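Local coordinates for protein endo-1,4-beta-xylanase C (Paenibacillus barcinonensis, PDB 4XUT) that hydrolyses internal beta-1,4-xylosidic linkages of xylan as a whole enzyme, this chain being one of its carbohydrate-binding modules (CBM22), at residues R31-L36 with T58-L63; Q91-S96 with M144-P149; L97-N102 with T137-L142. All coordinates share one frame; numbering follows the deposited sequence.

Interaction 1 (R31-L36 with T58-L63); sequences RGTEKL and TYHGPL. With BGC (beta-D-glucopyranose), chain D; BGC (beta-D-glucopyranose), chain B.
Arg31 runs its side chain past Tyr59 and Gly61 to reach a bound glucose. Arg31 NH1 donates to Tyr59 O at 2.9 Å. The same Arg31 NH1 donates to O2 of the chain B glucose, BGC, at 2.6 Å. Its neighbour NH2 adds a weak bond to the same O2. These acceptors lie at the edge of the guanidinium, while O6 of the chain D glucose sits over one face. Leu63 lies across the arginine chain, with Leu63 CD1 3.6 Å from Arg31 NE. Arg31 NH2 also forms a salt bridge with Glu98. The Tyr59 ring carries O4 of the chain D glucose over one face, so both residues help line the sugar site.

Gly32 passes His60 with CA near NE2. Thr33 OG1 lies 3.4 Å from His60 CE1.

Glu34 folds back over the backbone. Its CG stands between the backbone N and the carbonyl carbon, and the chain bends again at chi2 (-82°). Glu34 OE2 takes bonds from Arg31 N at 2.7 Å and from Gly61 N at 2.9 Å, on opposite faces of the carboxylate plane. Glu34 OE1 accepts from Gly32 N through its syn lone pair. The carboxylate also stacks on the His60 ring, with the planes 13° apart. His60 ND1 is held by Ser56 N. With an alanine here, the three backbone NH groups would probably lose their shared acceptor and the His60 ring its stacked carboxylate.

Leu36 CD2 packs on Pro62 CB at 4.0 Å. Leu36 lies at the start of strand 35-40, which pairs with strand 48-53. Pro62 also touches strands 48-53 and 164-173, and Leu63 opens strand 63-65, which lies beside strand 139-147.

Interaction 2 (Q91-S96 with M144-P149); sequences QVINGS and MYAETP. With BGC (beta-D-glucopyranose), chain B.
Ser96 meets both Glu147 and Tyr145 next to the bound sugar. Ser96 OG donates to Glu147 OE2 at 2.8 Å, reaching it on the anti side and somewhat out of the carboxylate plane. The other oxygen, Glu147 OE1, is 2.6 Å from O3 of the chain B glucose. Ser96 CB lies over a face of the Tyr145 ring, a CH-pi contact 3.7 Å from the ring centroid. Tyr145 OH takes a weak bond from O2 of the same glucose. The tyrosine CG sits between the backbone N and the carbonyl carbon (chi1 69°), which turns a face of the ring to Ser96 CB.

The backbone sets these groups in place. Asn94 pairs with Glu147 and Ser96 with Tyr145, both as hydrogen-bonded antiparallel pairs. The bond from Asn94 N to Glu147 O is almost straight, at 179°. Asn94 OD1 is fixed by Ser115 of strand 109-119.

Beyond the end of strand 139-147, Pro149 CG packs on Val92 CG1 at 3.5 Å. Ile93 CD1 touches the methyl CG2 of Thr148, whose OG1 is bonded to Asp160 O and Arg55.

Ile93 and Ala146 occupy the other face and pack on Phe164 of the opposing sheet. One face binding sugar and the other packed in the core is the layout of a beta-sandwich carbohydrate-binding module.

Interaction 3 (L97-N102 with T137-L142); sequences LEKEFN and TGISGL
Thr137 meets the Phe101 ring at its edge, with Thr137 OG1 in the ring plane and 3.7 Å from Phe101 CE2. Thr137 OG1 also accepts from Ile139 N at 3.1 Å, which makes an ST turn. It is bonded to Ala134 O as well.

Gly138 O receives a bond from Asn102 N at 2.8 Å, with the donor above the carbonyl plane. The amide ND2 of Asn102 lies against the glycine CA, where a CB would run into it.

Ile139 covers one face of the Phe101 ring. Ile139 CD1 stands 4.0 Å from the centroid of the Phe101 ring, a CH-pi contact. CG1 is anti to the backbone N (chi1 -176°) and the branch then turns at chi2, which brings CD1 over the ring. CD1 also touches the CD of Lys99, so the one methyl meets Phe101 and Lys99, two residues apart on the same face of the partner strand.

Glu100 sits opposite the pair Ser140 and Gly141, and the register shifts by one residue. This is a classic beta bulge in the antiparallel pairing of strands 90-101 and 139-147, central strands of a four-stranded sheet of the carbohydrate-binding module. Glu100 O accepts from Ser140 N at 2.8 Å and from Gly141 N at 3.1 Å, both on the same face of its plane. Ser140 OG donates to the anti lone pair of Glu100 OE2, 2.6 Å away, and accepts from Arg103 N. The second carboxylate oxygen, Glu100 OE1, forms a salt bridge with Arg143.

Gly141 O accepts a nearly straight bond from Glu100 N (171°).

Leu142 runs alongside Lys99. Leu142 CD1 presses on Lys99 CG at 3.2 Å, closer than usual for two carbons. That methyl also meets Leu97 CD1. The backbone N of Leu142 turns to Glu65 OE2.

Overall arrangement
Interactions 2 and 3 are successive parts of one antiparallel pairing, between strands 90-101 and 139-147. Their centres are about 19 Å apart, and interaction 3 is the inner of the two along the chain. Interaction 1 comes earlier in the sequence and closes before either opens. Its centre is about 11 Å from that of interaction 2. The two touch where Thr58 and Pro62 meet Thr148 and Ala146, probably by backbone hydrogen bonds. Both also contact the chain B glucose, so loop and sheet share the sugar site. Interaction 3 meets interaction 1 where Glu98 pairs with the sugar-binding Arg31. All three lie within the carbohydrate-binding module.

Interaction 1 (R31-L36 with T58-L63)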
loop_
_atom_site.group_PDB
_atom_site.type_symbol
_atom_site.label_atom_id
_atom_site.label_comp_id
_atom_site.label_asym_id
_atom_site.label_seq_id
_atom_site.Cartn_x
_atom_site.Cartn_y
_atom_site.Cartn_z
ATOM N N ARG A 31 8.184 -1.935 -5.089
ATOM C CA ARG A 31 8.631 -3.234 -4.593
ATOM C C ARG A 31 9.470 -4.038 -5.595
ATOM O O ARG A 31 10.251 -4.900 -5.216
ATOM C CB ARG A 31 7.427 -4.042 -4.132
ATOM C CG ARG A 31 6.592 -3.262 -3.127
ATOM C CD ARG A 31 5.501 -4.115 -2.532
ATOM N NE ARG A 31 6.112 -5.131 -1.700
ATOM C CZ ARG A 31 5.894 -6.434 -1.784
ATOM N NH1 ARG A 31 5.021 -6.936 -2.636
ATOM N NH2 ARG A 31 6.530 -7.251 -0.966
ATOM N N GLY A 32 9.297 -3.739 -6.869
ATOM C CA GLY A 32 10.098 -4.364 -7.929
ATOM C C GLY A 32 10.503 -3.348 -8.987
ATOM O O GLY A 32 11.076 -2.326 -8.667
ATOM N N THR A 33 10.096 -3.608 -10.231
ATOM C CA THR A 33 10.411 -2.783 -11.403
ATOM C C THR A 33 9.364 -1.745 -11.788
ATOM O O THR A 33 9.438 -1.123 -12.844
ATOM C CB THR A 33 10.647 -3.697 -12.626
ATOM O OG1 THR A 33 9.546 -4.603 -12.771
ATOM C CG2 THR A 33 11.920 -4.484 -12.407
ATOM N N GLU A 34 8.343 -1.599 -10.951
ATOM C CA GLU A 34 7.231 -0.693 -11.233
ATOM C C GLU A 34 7.618 0.789 -10.974
ATOM O O GLU A 34 8.662 1.091 -10.396
ATOM C CB GLU A 34 5.939 -1.155 -10.499
ATOM C CG GLU A 34 5.835 -0.839 -9.002
ATOM C CD GLU A 34 6.545 -1.816 -8.120
ATOM O OE1 GLU A 34 7.554 -2.435 -8.550
ATOM O OE2 GLU A 34 6.158 -1.928 -6.936
ATOM N N LYS A 35 6.752 1.676 -11.416
ATOM C CA LYS A 35 6.972 3.115 -11.386
ATOM C C LYS A 35 6.026 3.822 -10.450
ATOM O O LYS A 35 4.820 3.690 -10.590
ATOM C CB LYS A 35 6.728 3.670 -12.792
ATOM C CG LYS A 35 6.914 5.166 -12.901
ATOM C CD LYS A 35 6.832 5.583 -14.367
ATOM C CE LYS A 35 7.535 6.909 -14.609
ATOM N NZ LYS A 35 6.771 8.027 -14.004
ATOM N N LEU A 36 6.588 4.593 -9.509
ATOM C CA LEU A 36 5.796 5.481 -8.628
ATOM C C LEU A 36 5.953 6.931 -9.018
ATOM O O LEU A 36 7.083 7.393 -9.289
ATOM C CB LEU A 36 6.223 5.359 -7.156
ATOM C CG LEU A 36 5.505 4.272 -6.358
ATOM C CD1 LEU A 36 5.873 2.902 -6.883
ATOM C CD2 LEU A 36 5.857 4.411 -4.870
ATOM N N THR A 58 1.501 -8.954 -9.559
ATOM C CA THR A 58 0.375 -8.577 -8.688
ATOM C C THR A 58 0.864 -7.867 -7.434
ATOM O O THR A 58 0.175 -7.020 -6.884
ATOM C CB THR A 58 -0.485 -9.779 -8.246
ATOM O OG1 THR A 58 0.329 -10.737 -7.555
ATOM C CG2 THR A 58 -1.119 -10.435 -9.432
ATOM N N TYR A 59 2.068 -8.223 -7.020
ATOM C CA TYR A 59 2.658 -7.698 -5.800
ATOM C C TYR A 59 3.442 -6.396 -5.997
ATOM O O TYR A 59 3.989 -5.864 -5.070
ATOM C CB TYR A 59 3.516 -8.741 -5.116
ATOM C CG TYR A 59 4.574 -9.366 -5.971
ATOM C CD1 TYR A 59 5.804 -8.747 -6.180
ATOM C CD2 TYR A 59 4.346 -10.614 -6.552
ATOM C CE1 TYR A 59 6.796 -9.359 -6.971
ATOM C CE2 TYR A 59 5.307 -11.218 -7.349
ATOM C CZ TYR A 59 6.524 -10.600 -7.544
ATOM O OH TYR A 59 7.443 -11.248 -8.323
ATOM N N HIS A 60 3.457 -5.879 -7.219
ATOM C CA HIS A 60 3.938 -4.531 -7.466
ATOM C C HIS A 60 2.904 -3.549 -6.958
ATOM O O HIS A 60 1.691 -3.716 -7.197
ATOM C CB HIS A 60 4.188 -4.310 -8.946
ATOM C CG HIS A 60 5.402 -5.014 -9.457
ATOM N ND1 HIS A 60 5.721 -5.051 -10.799
ATOM C CD2 HIS A 60 6.376 -5.705 -8.824
ATOM C CE1 HIS A 60 6.843 -5.729 -10.967
ATOM N NE2 HIS A 60 7.265 -6.132 -9.787
ATOM N N GLY A 61 3.401 -2.554 -6.224
ATOM C CA GLY A 61 2.548 -1.556 -5.640
ATOM C C GLY A 61 3.352 -0.611 -4.779
ATOM O O GLY A 61 4.526 -0.863 -4.515
ATOM N N PRO A 62 2.725 0.459 -4.323
ATOM C CA PRO A 62 3.428 1.452 -3.547
ATOM C C PRO A 62 3.614 0.985 -2.106
ATOM O O PRO A 62 2.673 0.491 -1.500
ATOM C CB PRO A 62 2.476 2.647 -3.574
ATOM C CG PRO A 62 1.130 2.049 -3.700
ATOM C CD PRO A 62 1.283 0.725 -4.386
ATOM N N LEU A 63 4.801 1.190 -1.583
ATOM C CA LEU A 63 5.169 0.704 -0.264
ATOM C C LEU A 63 5.826 1.823 0.530
ATOM O O LEU A 63 6.625 2.614 -0.001
ATOM C CB LEU A 63 6.134 -0.451 -0.419
ATOM C CG LEU A 63 6.696 -1.050 0.861
ATOM C CD1 LEU A 63 6.891 -2.558 0.702
ATOM C CD2 LEU A 63 8.016 -0.389 1.276
HETATM C C2 BGC D . 9.471 -12.482 -4.306
HETATM C C3 BGC D . 7.955 -12.309 -4.295
HETATM C C4 BGC D . 7.635 -11.151 -3.373
HETATM C C5 BGC D . 8.376 -9.900 -3.914
HETATM C C6 BGC D . 8.072 -8.697 -3.064
HETATM C C1 BGC D . 10.083 -11.213 -4.930
HETATM O O1 BGC D . 11.489 -11.381 -5.201
HETATM O O2 BGC D . 9.844 -13.716 -4.952
HETATM O O3 BGC D . 7.259 -13.480 -3.852
HETATM O O4 BGC D . 6.208 -10.986 -3.378
HETATM O O5 BGC D . 9.796 -10.102 -4.049
HETATM O O6 BGC D . 8.511 -7.456 -3.606
HETATM C C2 BGC B . 4.145 -10.697 -2.370
HETATM C C3 BGC B . 2.964 -11.112 -1.515
HETATM C C4 BGC B . 2.690 -12.599 -1.721
HETATM C C5 BGC B . 4.005 -13.392 -1.570
HETATM C C6 BGC B . 3.915 -14.941 -1.686
HETATM C C1 BGC B . 5.399 -11.554 -2.316
HETATM O O2 BGC B . 4.526 -9.382 -2.004
HETATM O O3 BGC B . 1.815 -10.291 -1.836
HETATM O O4 BGC B . 1.666 -12.957 -0.778
HETATM O O5 BGC B . 4.998 -12.908 -2.504
HETATM O O6 BGC B . 3.441 -15.469 -2.940
#

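Interaction 2 (Q91-S96 with M144-P149)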
loop_
_atom_site.group_PDB
_atom_site.type_symbol
_atom_site.label_atom_id
_atom_site.label_comp_id
_atom_site.label_asym_id
_atom_site.label_seq_id
_atom_site.Cartn_x
_atom_site.Cartn_y
_atom_site.Cartn_z
ATOM N N GLN A 91 -12.259 -4.351 -9.713
ATOM C CA GLN A 91 -10.992 -4.984 -9.395
ATOM C C GLN A 91 -10.759 -4.883 -7.875
ATOM O O GLN A 91 -11.051 -3.844 -7.260
ATOM C CB GLN A 91 -9.862 -4.331 -10.197
ATOM C CG GLN A 91 -8.434 -4.794 -9.882
ATOM C CD GLN A 91 -8.187 -6.278 -10.094
ATOM O OE1 GLN A 91 -8.453 -6.811 -11.161
ATOM N NE2 GLN A 91 -7.638 -6.944 -9.080
ATOM N N VAL A 92 -10.195 -5.944 -7.320
ATOM C CA VAL A 92 -9.840 -5.975 -5.906
ATOM C C VAL A 92 -8.463 -5.328 -5.689
ATOM O O VAL A 92 -7.522 -5.572 -6.463
ATOM C CB VAL A 92 -9.822 -7.408 -5.390
ATOM C CG1 VAL A 92 -9.311 -7.478 -3.961
ATOM C CG2 VAL A 92 -11.215 -8.006 -5.508
ATOM N N ILE A 93 -8.378 -4.460 -4.673
ATOM C CA ILE A 93 -7.102 -3.912 -4.199
ATOM C C ILE A 93 -6.964 -4.358 -2.753
ATOM O O ILE A 93 -7.933 -4.345 -1.996
ATOM C CB ILE A 93 -7.012 -2.375 -4.308
ATOM C CG1 ILE A 93 -7.142 -1.915 -5.765
ATOM C CG2 ILE A 93 -5.708 -1.827 -3.724
ATOM C CD1 ILE A 93 -5.952 -2.246 -6.640
ATOM N N ASN A 94 -5.758 -4.755 -2.396
ATOM C CA ASN A 94 -5.457 -5.185 -1.053
ATOM C C ASN A 94 -4.531 -4.188 -0.385
ATOM O O ASN A 94 -3.646 -3.618 -1.043
ATOM C CB ASN A 94 -4.777 -6.546 -1.080
ATOM C CG ASN A 94 -5.682 -7.679 -1.579
ATOM O OD1 ASN A 94 -6.912 -7.604 -1.565
ATOM N ND2 ASN A 94 -5.043 -8.757 -2.014
ATOM N N GLY A 95 -4.665 -4.088 0.926
ATOM C CA GLY A 95 -3.676 -3.425 1.748
ATOM C C GLY A 95 -2.931 -4.503 2.497
ATOM O O GLY A 95 -3.542 -5.416 3.070
ATOM N N SER A 96 -1.605 -4.418 2.461
ATOM C CA SER A 96 -0.760 -5.479 2.994
ATOM C C SER A 96 0.436 -4.950 3.782
ATOM O O SER A 96 0.767 -3.769 3.709
ATOM C CB SER A 96 -0.244 -6.402 1.896
ATOM O OG SER A 96 -1.304 -7.072 1.244
ATOM N N MET A 144 3.816 -0.818 4.988
ATOM C CA MET A 144 2.516 -0.958 4.403
ATOM C C MET A 144 2.652 -0.817 2.901
ATOM O O MET A 144 3.455 -0.034 2.394
ATOM C CB MET A 144 1.574 0.129 4.913
ATOM C CG MET A 144 0.124 0.084 4.424
ATOM S SD MET A 144 -0.675 1.719 4.431
ATOM C CE MET A 144 -0.493 2.103 2.690
ATOM N N TYR A 145 1.858 -1.595 2.179
ATOM C CA TYR A 145 1.784 -1.498 0.718
ATOM C C TYR A 145 0.406 -1.887 0.200
ATOM O O TYR A 145 -0.408 -2.488 0.909
ATOM C CB TYR A 145 2.891 -2.267 0.023
ATOM C CG TYR A 145 2.812 -3.760 0.107
ATOM C CD1 TYR A 145 3.298 -4.423 1.217
ATOM C CD2 TYR A 145 2.354 -4.525 -0.963
ATOM C CE1 TYR A 145 3.236 -5.797 1.307
ATOM C CE2 TYR A 145 2.331 -5.893 -0.898
ATOM C CZ TYR A 145 2.774 -6.528 0.249
ATOM O OH TYR A 145 2.769 -7.900 0.400
ATOM N N ALA A 146 0.146 -1.477 -1.037
ATOM C CA ALA A 146 -1.083 -1.828 -1.745
ATOM C C ALA A 146 -0.699 -2.682 -2.926
ATOM O O ALA A 146 0.359 -2.510 -3.506
ATOM C CB ALA A 146 -1.832 -0.610 -2.195
ATOM N N GLU A 147 -1.576 -3.607 -3.271
ATOM C CA GLU A 147 -1.299 -4.573 -4.333
ATOM C C GLU A 147 -2.627 -5.144 -4.825
ATOM O O GLU A 147 -3.673 -4.789 -4.333
ATOM C CB GLU A 147 -0.411 -5.703 -3.817
ATOM C CG GLU A 147 -1.068 -6.543 -2.737
ATOM C CD GLU A 147 -0.247 -7.725 -2.268
ATOM O OE1 GLU A 147 0.711 -8.170 -2.953
ATOM O OE2 GLU A 147 -0.598 -8.235 -1.195
ATOM N N THR A 148 -2.576 -5.980 -5.852
ATOM C CA THR A 148 -3.752 -6.728 -6.279
ATOM C C THR A 148 -3.608 -8.168 -5.817
ATOM O O THR A 148 -2.489 -8.574 -5.480
ATOM C CB THR A 148 -3.988 -6.633 -7.815
ATOM O OG1 THR A 148 -2.776 -6.906 -8.508
ATOM C CG2 THR A 148 -4.460 -5.250 -8.179
ATOM N N PRO A 149 -4.716 -8.959 -5.837
ATOM C CA PRO A 149 -4.643 -10.328 -5.317
ATOM C C PRO A 149 -3.606 -11.192 -6.030
ATOM O O PRO A 149 -3.452 -11.092 -7.252
ATOM C CB PRO A 149 -6.051 -10.864 -5.568
ATOM C CG PRO A 149 -6.915 -9.661 -5.380
ATOM C CD PRO A 149 -6.122 -8.582 -6.086
HETATM C C2 BGC B . 4.145 -10.697 -2.370
HETATM C C3 BGC B . 2.964 -11.112 -1.515
HETATM C C4 BGC B . 2.690 -12.599 -1.721
HETATM C C5 BGC B . 4.005 -13.392 -1.570
HETATM C C6 BGC B . 3.915 -14.941 -1.686
HETATM C C1 BGC B . 5.399 -11.554 -2.316
HETATM O O2 BGC B . 4.526 -9.382 -2.004
HETATM O O3 BGC B . 1.815 -10.291 -1.836
HETATM O O4 BGC B . 1.666 -12.957 -0.778
HETATM O O5 BGC B . 4.998 -12.908 -2.504
HETATM O O6 BGC B . 3.441 -15.469 -2.940
#

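Interaction 3 (L97-N102 with T137-L142)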
loop_
_atom_site.group_PDB
_atom_site.type_symbol
_atom_site.label_atom_id
_atom_site.label_comp_id
_atom_site.label_asym_id
_atom_site.label_seq_id
_atom_site.Cartn_x
_atom_site.Cartn_y
_atom_site.Cartn_z
ATOM N N LEU A 97 1.035 -5.854 4.556
ATOM C CA LEU A 97 2.250 -5.563 5.300
ATOM C C LEU A 97 3.427 -6.409 4.830
ATOM O O LEU A 97 3.284 -7.617 4.616
ATOM C CB LEU A 97 2.040 -5.770 6.805
ATOM C CG LEU A 97 0.892 -5.034 7.491
ATOM C CD1 LEU A 97 0.817 -5.458 8.942
ATOM C CD2 LEU A 97 1.106 -3.556 7.348
ATOM N N GLU A 98 4.599 -5.777 4.767
ATOM C CA GLU A 98 5.859 -6.483 4.574
ATOM C C GLU A 98 6.622 -6.336 5.853
ATOM O O GLU A 98 6.862 -5.202 6.320
ATOM C CB GLU A 98 6.637 -5.886 3.415
ATOM C CG GLU A 98 8.024 -6.486 3.171
ATOM C CD GLU A 98 8.712 -5.828 1.996
ATOM O OE1 GLU A 98 8.286 -6.055 0.857
ATOM O OE2 GLU A 98 9.658 -5.048 2.215
ATOM N N LYS A 99 7.048 -7.463 6.407
ATOM C CA LYS A 99 7.753 -7.483 7.674
ATOM C C LYS A 99 9.126 -8.111 7.581
ATOM O O LYS A 99 9.309 -9.152 6.949
ATOM C CB LYS A 99 6.961 -8.277 8.716
ATOM C CG LYS A 99 5.704 -7.597 9.117
ATOM C CD LYS A 99 5.167 -8.182 10.429
ATOM C CE LYS A 99 3.721 -8.540 10.338
ATOM N NZ LYS A 99 3.614 -9.720 9.465
ATOM N N GLU A 100 10.058 -7.476 8.274
ATOM C CA GLU A 100 11.444 -7.920 8.367
ATOM C C GLU A 100 11.782 -8.135 9.842
ATOM O O GLU A 100 11.403 -7.328 10.685
ATOM C CB GLU A 100 12.339 -6.842 7.807
ATOM C CG GLU A 100 13.837 -7.149 7.788
ATOM C CD GLU A 100 14.640 -5.865 7.594
ATOM O OE1 GLU A 100 14.839 -5.524 6.418
ATOM O OE2 GLU A 100 15.022 -5.214 8.587
ATOM N N PHE A 101 12.491 -9.228 10.133
ATOM C CA PHE A 101 12.883 -9.543 11.500
ATOM C C PHE A 101 14.389 -9.723 11.570
ATOM O O PHE A 101 14.966 -10.351 10.699
ATOM C CB PHE A 101 12.245 -10.821 12.012
ATOM C CG PHE A 101 10.744 -10.761 12.115
ATOM C CD1 PHE A 101 9.966 -10.970 11.004
ATOM C CD2 PHE A 101 10.123 -10.463 13.299
ATOM C CE1 PHE A 101 8.596 -10.892 11.099
ATOM C CE2 PHE A 101 8.743 -10.392 13.402
ATOM C CZ PHE A 101 7.980 -10.622 12.281
ATOM N N ASN A 102 14.978 -9.175 12.621
ATOM C CA ASN A 102 16.436 -9.299 12.895
ATOM C C ASN A 102 17.318 -8.834 11.723
ATOM O O ASN A 102 18.386 -9.389 11.475
ATOM C CB ASN A 102 16.768 -10.747 13.268
ATOM C CG ASN A 102 15.918 -11.272 14.403
ATOM O OD1 ASN A 102 15.214 -12.260 14.258
ATOM N ND2 ASN A 102 15.971 -10.606 15.537
ATOM N N THR A 137 10.143 -9.981 19.350
ATOM C CA THR A 137 10.188 -10.699 18.077
ATOM C C THR A 137 11.428 -10.411 17.244
ATOM O O THR A 137 11.738 -11.145 16.310
ATOM C CB THR A 137 9.008 -10.393 17.121
ATOM O OG1 THR A 137 9.002 -8.992 16.799
ATOM C CG2 THR A 137 7.678 -10.801 17.721
ATOM N N GLY A 138 12.128 -9.330 17.556
ATOM C CA GLY A 138 13.220 -8.844 16.735
ATOM C C GLY A 138 12.747 -8.125 15.463
ATOM O O GLY A 138 13.568 -7.796 14.566
ATOM N N ILE A 139 11.452 -7.778 15.409
ATOM C CA ILE A 139 10.924 -7.001 14.261
ATOM C C ILE A 139 11.817 -5.786 13.973
ATOM O O ILE A 139 12.167 -5.040 14.885
ATOM C CB ILE A 139 9.453 -6.569 14.480
ATOM C CG1 ILE A 139 8.871 -5.860 13.254
ATOM C CG2 ILE A 139 9.284 -5.643 15.671
ATOM C CD1 ILE A 139 8.297 -6.788 12.231
ATOM N N SER A 140 12.203 -5.635 12.707
ATOM C CA SER A 140 13.124 -4.570 12.263
ATOM C C SER A 140 12.601 -3.749 11.068
ATOM O O SER A 140 13.153 -2.679 10.739
ATOM C CB SER A 140 14.504 -5.171 11.949
ATOM O OG SER A 140 14.450 -6.172 10.949
ATOM N N GLY A 141 11.527 -4.210 10.440
ATOM C CA GLY A 141 10.822 -3.404 9.444
ATOM C C GLY A 141 9.387 -3.800 9.376
ATOM O O GLY A 141 9.046 -4.978 9.545
ATOM N N LEU A 142 8.545 -2.816 9.100
ATOM C CA LEU A 142 7.129 -3.066 8.943
ATOM C C LEU A 142 6.631 -2.052 7.955
ATOM O O LEU A 142 6.603 -0.844 8.246
ATOM C CB LEU A 142 6.408 -2.923 10.289
ATOM C CG LEU A 142 4.906 -3.221 10.309
ATOM C CD1 LEU A 142 4.678 -4.620 9.860
ATOM C CD2 LEU A 142 4.312 -3.078 11.699
#